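Alpha-fucosidase GH29 (Fusarium graminearum, PDB 4PSR) hydrolyses alpha-L-fucosides as a family 29 glycoside hydrolase and probably releases alpha-1,6-linked fucose from the core N-acetylglucosamine of glycoproteins. Local coordinates at residues L250-Y255 with H276-T281; D221-D226 with A254-R259; L229-E234 with G240-D245. All coordinates share one frame; numbering follows the deposited sequence. Where two conformers were deposited one is given.

Contact 1. Residues L250-Y255 with H276-T281. With NA (sodium ion), chain J; NAG (2-acetamido-2-deoxy-beta-D-glucopyranose), chain C.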
loop_
_atom_site.group_PDB
_atom_site.type_symbol
_atom_site.label_atom_id
_atom_site.label_comp_id
_atom_site.label_asym_id
_atom_site.label_seq_id
_atom_site.Cartn_x
_atom_site.Cartn_y
_atom_site.Cartn_z
ATOM N N LEU A 250 -20.335 -7.847 -5.794
ATOM C CA LEU A 250 -20.934 -6.735 -6.495
ATOM C C LEU A 250 -21.887 -5.949 -5.591
ATOM O O LEU A 250 -21.966 -4.723 -5.696
ATOM C CB LEU A 250 -21.683 -7.220 -7.747
ATOM C CG LEU A 250 -20.758 -7.613 -8.890
ATOM C CD1 LEU A 250 -21.569 -8.338 -9.961
ATOM C CD2 LEU A 250 -20.125 -6.359 -9.470
ATOM N N GLU A 251 -22.598 -6.651 -4.704
ATOM C CA GLU A 251 -23.507 -5.972 -3.783
ATOM C C GLU A 251 -22.708 -5.114 -2.772
ATOM O O GLU A 251 -23.124 -4.016 -2.424
ATOM C CB GLU A 251 -24.393 -7.006 -3.080
ATOM C CG GLU A 251 -25.499 -7.539 -4.012
ATOM C CD GLU A 251 -26.211 -8.771 -3.505
ATOM O OE1 GLU A 251 -25.881 -9.276 -2.426
ATOM O OE2 GLU A 251 -27.124 -9.247 -4.222
ATOM N N PHE A 252 -21.567 -5.641 -2.314
ATOM C CA PHE A 252 -20.661 -4.843 -1.477
ATOM C C PHE A 252 -20.197 -3.563 -2.180
ATOM O O PHE A 252 -20.293 -2.454 -1.605
ATOM C CB PHE A 252 -19.427 -5.640 -1.045
ATOM C CG PHE A 252 -18.340 -4.750 -0.511
ATOM C CD1 PHE A 252 -18.476 -4.093 0.714
ATOM C CD2 PHE A 252 -17.203 -4.503 -1.273
ATOM C CE1 PHE A 252 -17.481 -3.227 1.176
ATOM C CE2 PHE A 252 -16.201 -3.647 -0.821
ATOM C CZ PHE A 252 -16.343 -3.005 0.400
ATOM N N LEU A 253 -19.684 -3.686 -3.411
ATOM C CA LEU A 253 -19.174 -2.533 -4.135
ATOM C C LEU A 253 -20.270 -1.482 -4.309
ATOM O O LEU A 253 -20.067 -0.292 -4.039
ATOM C CB LEU A 253 -18.582 -2.983 -5.494
ATOM C CG LEU A 253 -17.340 -3.863 -5.408
ATOM C CD1 LEU A 253 -16.980 -4.442 -6.778
ATOM C CD2 LEU A 253 -16.147 -3.051 -4.844
ATOM N N ALA A 254 -21.437 -1.911 -4.792
ATOM C CA ALA A 254 -22.530 -0.954 -4.969
ATOM C C ALA A 254 -22.965 -0.304 -3.648
ATOM O O ALA A 254 -23.176 0.906 -3.591
ATOM C CB ALA A 254 -23.737 -1.607 -5.676
ATOM N N TYR A 255 -23.063 -1.110 -2.582
ATOM C CA TYR A 255 -23.483 -0.573 -1.289
ATOM C C TYR A 255 -22.516 0.478 -0.754
ATOM O O TYR A 255 -22.913 1.579 -0.386
ATOM C CB TYR A 255 -23.690 -1.689 -0.281
ATOM C CG TYR A 255 -24.403 -1.273 0.980
ATOM C CD1 TYR A 255 -25.772 -1.444 1.108
ATOM C CD2 TYR A 255 -23.720 -0.720 2.053
ATOM C CE1 TYR A 255 -26.442 -1.082 2.253
ATOM C CE2 TYR A 255 -24.381 -0.368 3.216
ATOM C CZ TYR A 255 -25.756 -0.552 3.295
ATOM O OH TYR A 255 -26.450 -0.210 4.440
ATOM N N HIS A 276 -8.567 -11.684 -8.352
ATOM C CA HIS A 276 -9.416 -11.280 -9.460
ATOM C C HIS A 276 -10.793 -10.819 -8.972
ATOM O O HIS A 276 -11.690 -10.553 -9.760
ATOM C CB HIS A 276 -9.571 -12.450 -10.449
ATOM C CG HIS A 276 -8.276 -12.907 -11.042
ATOM N ND1 HIS A 276 -7.590 -12.173 -11.983
ATOM C CD2 HIS A 276 -7.535 -14.014 -10.812
ATOM C CE1 HIS A 276 -6.484 -12.814 -12.318
ATOM N NE2 HIS A 276 -6.422 -13.931 -11.616
ATOM N N GLY A 277 -10.969 -10.736 -7.662
ATOM C CA GLY A 277 -12.296 -10.525 -7.120
ATOM C C GLY A 277 -12.938 -9.179 -7.371
ATOM O O GLY A 277 -14.165 -9.077 -7.425
ATOM N N PHE A 278 -12.118 -8.125 -7.460
ATOM C CA PHE A 278 -12.587 -6.810 -7.854
ATOM C C PHE A 278 -11.864 -6.417 -9.157
ATOM O O PHE A 278 -10.962 -7.149 -9.609
ATOM C CB PHE A 278 -12.277 -5.727 -6.779
ATOM C CG PHE A 278 -13.008 -5.876 -5.450
ATOM C CD1 PHE A 278 -14.126 -6.679 -5.292
ATOM C CD2 PHE A 278 -12.550 -5.154 -4.345
ATOM C CE1 PHE A 278 -14.769 -6.759 -4.058
ATOM C CE2 PHE A 278 -13.180 -5.217 -3.127
ATOM C CZ PHE A 278 -14.300 -6.028 -2.976
ATOM N N ARG A 279 -12.232 -5.267 -9.705
ATOM C CA ARG A 279 -11.628 -4.741 -10.931
ATOM C C ARG A 279 -10.800 -3.491 -10.596
ATOM O O ARG A 279 -11.097 -2.764 -9.641
ATOM C CB ARG A 279 -12.722 -4.399 -11.961
ATOM C CG ARG A 279 -13.703 -5.538 -12.272
ATOM C CD ARG A 279 -13.155 -6.502 -13.303
ATOM N NE ARG A 279 -14.049 -7.636 -13.549
ATOM C CZ ARG A 279 -14.988 -7.679 -14.491
ATOM N NH1 ARG A 279 -15.724 -8.769 -14.629
ATOM N NH2 ARG A 279 -15.204 -6.648 -15.295
ATOM N N ASN A 280 -9.765 -3.233 -11.392
ATOM C CA ASN A 280 -8.899 -2.072 -11.210
ATOM C C ASN A 280 -9.496 -0.825 -11.841
ATOM O O ASN A 280 -8.874 0.242 -11.791
ATOM C CB ASN A 280 -7.496 -2.392 -11.733
ATOM C CG ASN A 280 -7.476 -2.741 -13.193
ATOM O OD1 ASN A 280 -8.192 -2.182 -13.978
ATOM N ND2 ASN A 280 -6.622 -3.679 -13.552
ATOM N N THR A 281 -10.706 -0.927 -12.397
ATOM C CA THR A 281 -11.490 0.239 -12.775
ATOM C C THR A 281 -12.039 1.014 -11.574
ATOM O O THR A 281 -12.156 2.243 -11.633
ATOM C CB THR A 281 -12.692 -0.217 -13.587
ATOM O OG1 THR A 281 -13.303 -1.268 -12.855
ATOM C CG2 THR A 281 -12.251 -0.736 -14.933
HETATM NA NA NA J . -13.488 3.944 -12.402
HETATM C C1 NAG C . -6.454 -4.149 -14.956
HETATM C C2 NAG C . -5.039 -4.513 -15.322
HETATM C C3 NAG C . -4.994 -4.942 -16.784
HETATM C C4 NAG C . -6.012 -6.050 -17.048
HETATM C C5 NAG C . -7.387 -5.647 -16.522
HETATM C C6 NAG C . -8.419 -6.748 -16.620
HETATM C C7 NAG C . -3.011 -3.543 -14.337
HETATM C C8 NAG C . -2.204 -2.303 -14.148
HETATM N N2 NAG C . -4.124 -3.410 -15.065
HETATM O O3 NAG C . -3.681 -5.396 -17.082
HETATM O O4 NAG C . -6.167 -6.272 -18.450
HETATM O O5 NAG C . -7.293 -5.281 -15.136
HETATM O O6 NAG C . -8.077 -7.832 -15.771
HETATM O O7 NAG C . -2.674 -4.614 -13.844
HETATM O O HOH W 1 -11.290 4.916 -11.749
HETATM O O HOH W 2 -14.345 6.090 -13.007
HETATM O O HOH W 3 -12.828 3.527 -14.724
#

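Contact 2. Residues D221-D226 with A254-R259. With FUL (beta-L-fucopyranose), chain M.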
loop_
_atom_site.group_PDB
_atom_site.type_symbol
_atom_site.label_atom_id
_atom_site.label_comp_id
_atom_site.label_asym_id
_atom_site.label_seq_id
_atom_site.Cartn_x
_atom_site.Cartn_y
_atom_site.Cartn_z
ATOM N N ASP A 221 -13.249 5.744 5.187
ATOM C CA ASP A 221 -12.780 6.354 3.958
ATOM C C ASP A 221 -12.141 5.340 3.013
ATOM O O ASP A 221 -12.174 5.540 1.799
ATOM C CB ASP A 221 -11.808 7.463 4.310
ATOM C CG ASP A 221 -12.464 8.521 5.159
ATOM O OD1 ASP A 221 -13.399 9.185 4.641
ATOM O OD2 ASP A 221 -12.099 8.670 6.346
ATOM N N ILE A 222 -11.553 4.302 3.586
ATOM C CA ILE A 222 -10.954 3.214 2.827
ATOM C C ILE A 222 -11.362 1.904 3.452
ATOM O O ILE A 222 -11.272 1.739 4.676
ATOM C CB ILE A 222 -9.397 3.253 2.848
ATOM C CG1 ILE A 222 -8.831 4.589 2.311
ATOM C CG2 ILE A 222 -8.820 2.057 2.052
ATOM C CD1 ILE A 222 -7.402 4.895 2.808
ATOM N N ILE A 223 -11.872 0.974 2.644
ATOM C CA ILE A 223 -12.047 -0.416 3.091
ATOM C C ILE A 223 -11.017 -1.280 2.366
ATOM O O ILE A 223 -11.075 -1.437 1.120
ATOM C CB ILE A 223 -13.475 -0.958 2.860
ATOM C CG1 ILE A 223 -14.474 -0.117 3.666
ATOM C CG2 ILE A 223 -13.554 -2.430 3.262
ATOM C CD1 ILE A 223 -15.937 -0.538 3.455
ATOM N N TRP A 224 -10.083 -1.825 3.131
ATOM C CA TRP A 224 -9.002 -2.663 2.627
ATOM C C TRP A 224 -9.473 -4.103 2.736
ATOM O O TRP A 224 -10.007 -4.507 3.774
ATOM C CB TRP A 224 -7.790 -2.378 3.506
ATOM C CG TRP A 224 -6.488 -3.086 3.271
ATOM C CD1 TRP A 224 -5.329 -2.502 2.822
ATOM C CD2 TRP A 224 -6.146 -4.440 3.578
ATOM N NE1 TRP A 224 -4.302 -3.402 2.835
ATOM C CE2 TRP A 224 -4.767 -4.606 3.281
ATOM C CE3 TRP A 224 -6.868 -5.545 4.058
ATOM C CZ2 TRP A 224 -4.100 -5.828 3.433
ATOM C CZ3 TRP A 224 -6.199 -6.772 4.205
ATOM C CH2 TRP A 224 -4.828 -6.893 3.891
ATOM N N ASN A 225 -9.298 -4.874 1.649
ATOM C CA ASN A 225 -9.700 -6.286 1.590
ATOM C C ASN A 225 -8.532 -7.201 1.358
ATOM O O ASN A 225 -7.658 -6.896 0.532
ATOM C CB ASN A 225 -10.709 -6.553 0.468
ATOM C CG ASN A 225 -12.024 -5.892 0.707
ATOM O OD1 ASN A 225 -12.939 -6.515 1.297
ATOM N ND2 ASN A 225 -12.177 -4.657 0.225
ATOM N N ASP A 226 -8.534 -8.358 2.007
ATOM C CA ASP A 226 -7.549 -9.392 1.751
ATOM C C ASP A 226 -8.042 -10.357 0.660
ATOM O O ASP A 226 -9.125 -10.198 0.141
ATOM C CB ASP A 226 -7.211 -10.147 3.053
ATOM C CG ASP A 226 -5.782 -10.632 3.106
ATOM O OD1 ASP A 226 -5.123 -10.665 2.023
ATOM O OD2 ASP A 226 -5.311 -10.985 4.190
ATOM N N ALA A 254 -21.437 -1.911 -4.792
ATOM C CA ALA A 254 -22.530 -0.954 -4.969
ATOM C C ALA A 254 -22.965 -0.304 -3.648
ATOM O O ALA A 254 -23.176 0.906 -3.591
ATOM C CB ALA A 254 -23.737 -1.607 -5.676
ATOM N N TYR A 255 -23.063 -1.110 -2.582
ATOM C CA TYR A 255 -23.483 -0.573 -1.289
ATOM C C TYR A 255 -22.516 0.478 -0.754
ATOM O O TYR A 255 -22.913 1.579 -0.386
ATOM C CB TYR A 255 -23.690 -1.689 -0.281
ATOM C CG TYR A 255 -24.403 -1.273 0.980
ATOM C CD1 TYR A 255 -25.772 -1.444 1.108
ATOM C CD2 TYR A 255 -23.720 -0.720 2.053
ATOM C CE1 TYR A 255 -26.442 -1.082 2.253
ATOM C CE2 TYR A 255 -24.381 -0.368 3.216
ATOM C CZ TYR A 255 -25.756 -0.552 3.295
ATOM O OH TYR A 255 -26.450 -0.210 4.440
ATOM N N TYR A 256 -21.231 0.149 -0.777
ATOM C CA TYR A 256 -20.222 1.064 -0.280
ATOM C C TYR A 256 -20.131 2.318 -1.152
ATOM O O TYR A 256 -20.080 3.435 -0.617
ATOM C CB TYR A 256 -18.883 0.344 -0.220
ATOM C CG TYR A 256 -17.753 1.151 0.419
ATOM C CD1 TYR A 256 -17.981 2.003 1.503
ATOM C CD2 TYR A 256 -16.441 1.035 -0.040
ATOM C CE1 TYR A 256 -16.930 2.689 2.124
ATOM C CE2 TYR A 256 -15.392 1.727 0.565
ATOM C CZ TYR A 256 -15.648 2.547 1.640
ATOM O OH TYR A 256 -14.578 3.212 2.222
ATOM N N PHE A 257 -20.109 2.167 -2.479
ATOM C CA PHE A 257 -19.994 3.330 -3.351
ATOM C C PHE A 257 -21.248 4.218 -3.244
ATOM O O PHE A 257 -21.158 5.446 -3.293
ATOM C CB PHE A 257 -19.724 2.905 -4.810
ATOM C CG PHE A 257 -18.437 2.154 -5.013
ATOM C CD1 PHE A 257 -17.412 2.185 -4.075
ATOM C CD2 PHE A 257 -18.245 1.415 -6.172
ATOM C CE1 PHE A 257 -16.242 1.479 -4.296
ATOM C CE2 PHE A 257 -17.083 0.685 -6.385
ATOM C CZ PHE A 257 -16.059 0.746 -5.459
ATOM N N ASN A 258 -22.415 3.615 -3.030
ATOM C CA ASN A 258 -23.624 4.414 -2.795
ATOM C C ASN A 258 -23.574 5.147 -1.457
ATOM O O ASN A 258 -23.980 6.299 -1.368
ATOM C CB ASN A 258 -24.883 3.549 -2.861
ATOM C CG ASN A 258 -25.274 3.213 -4.277
ATOM O OD1 ASN A 258 -25.034 3.998 -5.192
ATOM N ND2 ASN A 258 -25.900 2.057 -4.466
ATOM N N ARG A 259 -23.089 4.480 -0.417
ATOM C CA ARG A 259 -22.963 5.155 0.867
ATOM C C ARG A 259 -21.986 6.321 0.759
ATOM O O ARG A 259 -22.217 7.372 1.338
ATOM C CB ARG A 259 -22.526 4.196 1.971
ATOM C CG ARG A 259 -23.595 3.216 2.426
ATOM C CD ARG A 259 -24.876 3.899 2.835
ATOM N NE ARG A 259 -25.669 3.050 3.724
ATOM C CZ ARG A 259 -26.980 3.169 3.915
ATOM N NH1 ARG A 259 -27.675 4.108 3.280
ATOM N NH2 ARG A 259 -27.599 2.339 4.748
HETATM C C1 FUL M . -2.070 -11.558 4.061
HETATM C C2 FUL M . -2.650 -12.174 5.317
HETATM O O2 FUL M . -2.820 -13.595 5.200
HETATM C C3 FUL M . -1.682 -11.845 6.424
HETATM O O3 FUL M . -2.124 -12.458 7.615
HETATM C C4 FUL M . -1.639 -10.344 6.554
HETATM O O4 FUL M . -2.917 -9.867 6.964
HETATM C C5 FUL M . -1.231 -9.735 5.218
HETATM C C6 FUL M . -1.237 -8.221 5.233
HETATM O O5 FUL M . -2.076 -10.153 4.149
HETATM O O1 FUL M . -2.890 -11.907 2.975
#

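Contact 3. Residues L229-E234 with G240-D245. With MAN (alpha-D-mannopyranose), chain D.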
loop_
_atom_site.group_PDB
_atom_site.type_symbol
_atom_site.label_atom_id
_atom_site.label_comp_id
_atom_site.label_asym_id
_atom_site.label_seq_id
_atom_site.Cartn_x
_atom_site.Cartn_y
_atom_site.Cartn_z
ATOM N N LEU A 229 -11.132 -13.264 -2.520
ATOM C CA LEU A 229 -12.302 -12.684 -3.150
ATOM C C LEU A 229 -12.627 -13.469 -4.448
ATOM O O LEU A 229 -13.792 -13.838 -4.689
ATOM C CB LEU A 229 -12.113 -11.173 -3.435
ATOM C CG LEU A 229 -11.799 -10.305 -2.193
ATOM C CD1 LEU A 229 -11.691 -8.880 -2.632
ATOM C CD2 LEU A 229 -12.869 -10.455 -1.113
ATOM N N ASP A 230 -11.598 -13.681 -5.271
ATOM C CA ASP A 230 -11.651 -14.633 -6.413
ATOM C C ASP A 230 -10.209 -14.915 -6.778
ATOM O O ASP A 230 -9.679 -14.343 -7.750
ATOM C CB ASP A 230 -12.452 -14.077 -7.599
ATOM C CG ASP A 230 -12.633 -15.095 -8.742
ATOM O OD1 ASP A 230 -12.316 -16.288 -8.494
ATOM O OD2 ASP A 230 -13.090 -14.651 -9.840
ATOM N N SER A 231 -9.567 -15.740 -5.975
ATOM C CA SER A 231 -8.163 -16.067 -6.181
ATOM C C SER A 231 -7.970 -17.570 -6.129
ATOM O O SER A 231 -7.357 -18.123 -5.225
ATOM C CB SER A 231 -7.278 -15.289 -5.204
ATOM O OG SER A 231 -7.699 -15.472 -3.883
ATOM N N PRO A 232 -8.505 -18.254 -7.157
ATOM C CA PRO A 232 -8.356 -19.706 -7.254
ATOM C C PRO A 232 -6.889 -20.110 -7.232
ATOM O O PRO A 232 -6.033 -19.451 -7.850
ATOM C CB PRO A 232 -9.038 -20.046 -8.588
ATOM C CG PRO A 232 -8.967 -18.813 -9.388
ATOM C CD PRO A 232 -9.068 -17.667 -8.381
ATOM N N GLY A 233 -6.611 -21.129 -6.437
ATOM C CA GLY A 233 -5.275 -21.656 -6.265
ATOM C C GLY A 233 -4.478 -21.054 -5.124
ATOM O O GLY A 233 -3.367 -21.504 -4.858
ATOM N N GLU A 234 -5.045 -20.072 -4.428
ATOM C CA GLU A 234 -4.317 -19.347 -3.380
ATOM C C GLU A 234 -4.700 -19.774 -1.954
ATOM O O GLU A 234 -4.254 -19.178 -0.978
ATOM C CB GLU A 234 -4.524 -17.848 -3.548
ATOM C CG GLU A 234 -4.024 -17.314 -4.875
ATOM C CD GLU A 234 -2.529 -17.495 -5.035
ATOM O OE1 GLU A 234 -1.796 -17.231 -4.063
ATOM O OE2 GLU A 234 -2.089 -17.911 -6.123
ATOM N N GLY A 240 -11.929 -25.997 -2.534
ATOM C CA GLY A 240 -12.852 -24.880 -2.596
ATOM C C GLY A 240 -12.383 -23.861 -3.614
ATOM O O GLY A 240 -11.250 -23.937 -4.107
ATOM N N PRO A 241 -13.252 -22.892 -3.931
ATOM C CA PRO A 241 -12.988 -21.912 -4.980
ATOM C C PRO A 241 -12.061 -20.770 -4.563
ATOM O O PRO A 241 -11.648 -20.024 -5.445
ATOM C CB PRO A 241 -14.377 -21.364 -5.304
ATOM C CG PRO A 241 -15.133 -21.497 -4.056
ATOM C CD PRO A 241 -14.616 -22.752 -3.389
ATOM N N CYS A 242 -11.760 -20.641 -3.273
ATOM C CA CYS A 242 -10.883 -19.550 -2.811
ATOM C C CYS A 242 -11.487 -18.236 -3.293
ATOM O O CYS A 242 -10.826 -17.397 -3.925
ATOM C CB CYS A 242 -9.442 -19.750 -3.338
ATOM S SG CYS A 242 -8.159 -18.905 -2.384
ATOM N N ALA A 243 -12.783 -18.085 -3.015
ATOM C CA ALA A 243 -13.570 -17.001 -3.547
ATOM C C ALA A 243 -14.783 -16.682 -2.702
ATOM O O ALA A 243 -15.243 -17.517 -1.919
ATOM C CB ALA A 243 -14.048 -17.355 -5.001
ATOM N N VAL A 244 -15.305 -15.487 -2.937
ATOM C CA VAL A 244 -16.604 -15.020 -2.453
ATOM C C VAL A 244 -17.571 -14.998 -3.636
ATOM O O VAL A 244 -17.213 -14.642 -4.750
ATOM C CB VAL A 244 -16.502 -13.588 -1.813
ATOM C CG1 VAL A 244 -17.881 -13.049 -1.440
ATOM C CG2 VAL A 244 -15.566 -13.597 -0.612
ATOM N N ASP A 245 -18.804 -15.407 -3.397
ATOM C CA ASP A 245 -19.807 -15.320 -4.437
ATOM C C ASP A 245 -19.790 -13.966 -5.179
ATOM O O ASP A 245 -19.780 -12.880 -4.562
ATOM C CB ASP A 245 -21.173 -15.568 -3.819
ATOM C CG ASP A 245 -22.267 -15.487 -4.831
ATOM O OD1 ASP A 245 -22.375 -16.444 -5.627
ATOM O OD2 ASP A 245 -22.970 -14.457 -4.841
HETATM C C1 MAN D . -14.650 -19.204 -13.505
HETATM C C2 MAN D . -15.193 -18.053 -12.680
HETATM C C3 MAN D . -14.062 -17.348 -11.936
HETATM C C4 MAN D . -13.159 -18.324 -11.193
HETATM C C5 MAN D . -12.761 -19.504 -12.089
HETATM C C6 MAN D . -12.026 -20.642 -11.350
HETATM O O2 MAN D . -16.072 -18.534 -11.673
HETATM O O3 MAN D . -14.595 -16.401 -11.047
HETATM O O4 MAN D . -11.972 -17.640 -10.822
HETATM O O5 MAN D . -13.940 -20.078 -12.678
HETATM O O6 MAN D . -12.752 -20.976 -10.165
HETATM O O HOH W 4 -12.743 -19.228 -7.879
HETATM O O HOH W 5 -9.346 -22.808 -6.052
#

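Contact 1. Residues L250-Y255 with H276-T281
In the (beta/alpha)8 barrel of this hydrolase, F252 and L253 on helix 246-263 receive F278, which reaches in from the loop between strands 268-272 and 284-287. The contact is wholly apolar and buried. L253 supplies a CH-pi contact: its CD2 methyl stands over the middle of the F278 ring, 3.9 Å from the centroid and only 6° off the ring normal. Its other methyl, CD1, lies 3.9 Å from F278 CD1, so both branches of the leucine press on the phenyl group. F278 extends its ring toward the helix with CG anti to its own carbonyl carbon (chi1 -66°), although its CB does not aim there. F252 meets the far end of that ring, CD2 coming within 3.7 Å of F278 CZ. The two phenyl planes differ by just 13°, yet neither ring lies over the face of the other; their borders meet, with centroids 5.9 Å apart. T269 of strand 268-272 touches all three side chains, and H211 stacks on F252, placing the cluster between the barrel wall and its outer helices. Two residues beyond F278, N280 carries an N-glycan through a covalent bond from its ND2 to C1 of N-acetylglucosamine. The next residue turns to a sodium ion, which takes the backbone oxygens of D15 and H17, three waters and T281 O, at 2.3 Å.

Contact 2. Residues D221-D226 with A254-R259
With CG anti to the backbone nitrogen (chi1 -174°), the Y256 side chain extends from helix 246-263 toward strand 222-225, and I223 comes from the opposite direction. The isoleucine has CG1 anti to its carbonyl carbon (chi1 -62°) and an extended second torsion, which carries CD1 out over the phenol ring. That methyl stands 3.5 Å from the centroid of the Y256 ring and close to the ring normal, a face-on CH-pi contact. CG1 follows on the same face nearer the hydroxyl end, 3.5 Å from Y256 CZ. At the strand's start the hydroxyl approaches the backbone, with Y256 OH 3.3 Å from D221 C, but it makes no hydrogen bond to this segment; its partner is the carbonyl oxygen of P220, one residue earlier. Strand and helix belong to a beta-alpha-beta unit of the barrel, in which I223 also pairs through its backbone with V268 and T270 of the neighbouring parallel strand. Just past the strand's C-terminal end, D226 meets the bound fucose: sugar O1 donates to D226 OD1 at 2.7 Å, and K272 forms a salt bridge with the same carboxylate oxygen. The I223-Y256 interface itself is thus apolar and tightly layered, and the one polar atom of the buried phenol is satisfied by a main-chain carbonyl.

Contact 3. Residues L229-E234 with G240-D245
D230 OD1 is gripped by two groups: O4 of a bound mannose donates to it at 2.7 Å, and a water donates at 3.0 Å to the same D230 OD1. The second carboxylate oxygen accepts from the next hydroxyl of the sugar, mannose O3 lying 2.6 Å from D230 OD2, so the acid spans two adjacent hydroxyls and its rotation is fixed. The carboxylate gets there because CG is anti to the backbone nitrogen (chi1 -175°). The same water also donates to P241 O and bonds mannose O6, tying the sugar to both segments, while the P232 ring lies beside the mannose. Behind the aspartate the backbones join in a single antiparallel bridge, D230 and A243 forming a non-hydrogen-bonded pair flanked by two bonds. One runs from V244 N to L229 O, 2.8 Å long; the other runs from S231 N to C242 O, at 2.9 Å. Beyond the bridge, S231 to E234 make a type II turn with G233 at the position of positive phi, closed by E234 N to S231 O; a second water links G233 N to G240 O. C242 adopts left-handed backbone angles and points its side chain at the turn, its SG 3.6 Å from E234 C, and forms a disulfide with C235. L229 and V244 lie side by side and both touch W207 of helix 200-218. The whole is a hairpin-like excursion, its tip closed by the C235-C242 disulfide, in the loop that follows the fourth strand of a TIM barrel, at the end of the barrel where fucose binds.

How the contacts relate
From the N terminus, the chain runs up strand 222-225, makes the long excursion that contact 3 pinches together at 229-234 and 240-245, and then enters helix 246-263. Contact 2 brings that helix back onto the strand, so its loop encloses contact 3 entirely. Contact 1 opens on the same helix, sharing A254 and Y255 with contact 2, and closes only after strand 268-272. Contacts 1 and 2 therefore cross along the chain, and they touch where F252 CE1 lies 3.8 Å from I223 CD1. Contact 3 reaches contact 1 through a probable hydrogen bond of H276 N to D230 O, joining the two loops beyond the fourth and fifth barrel strands.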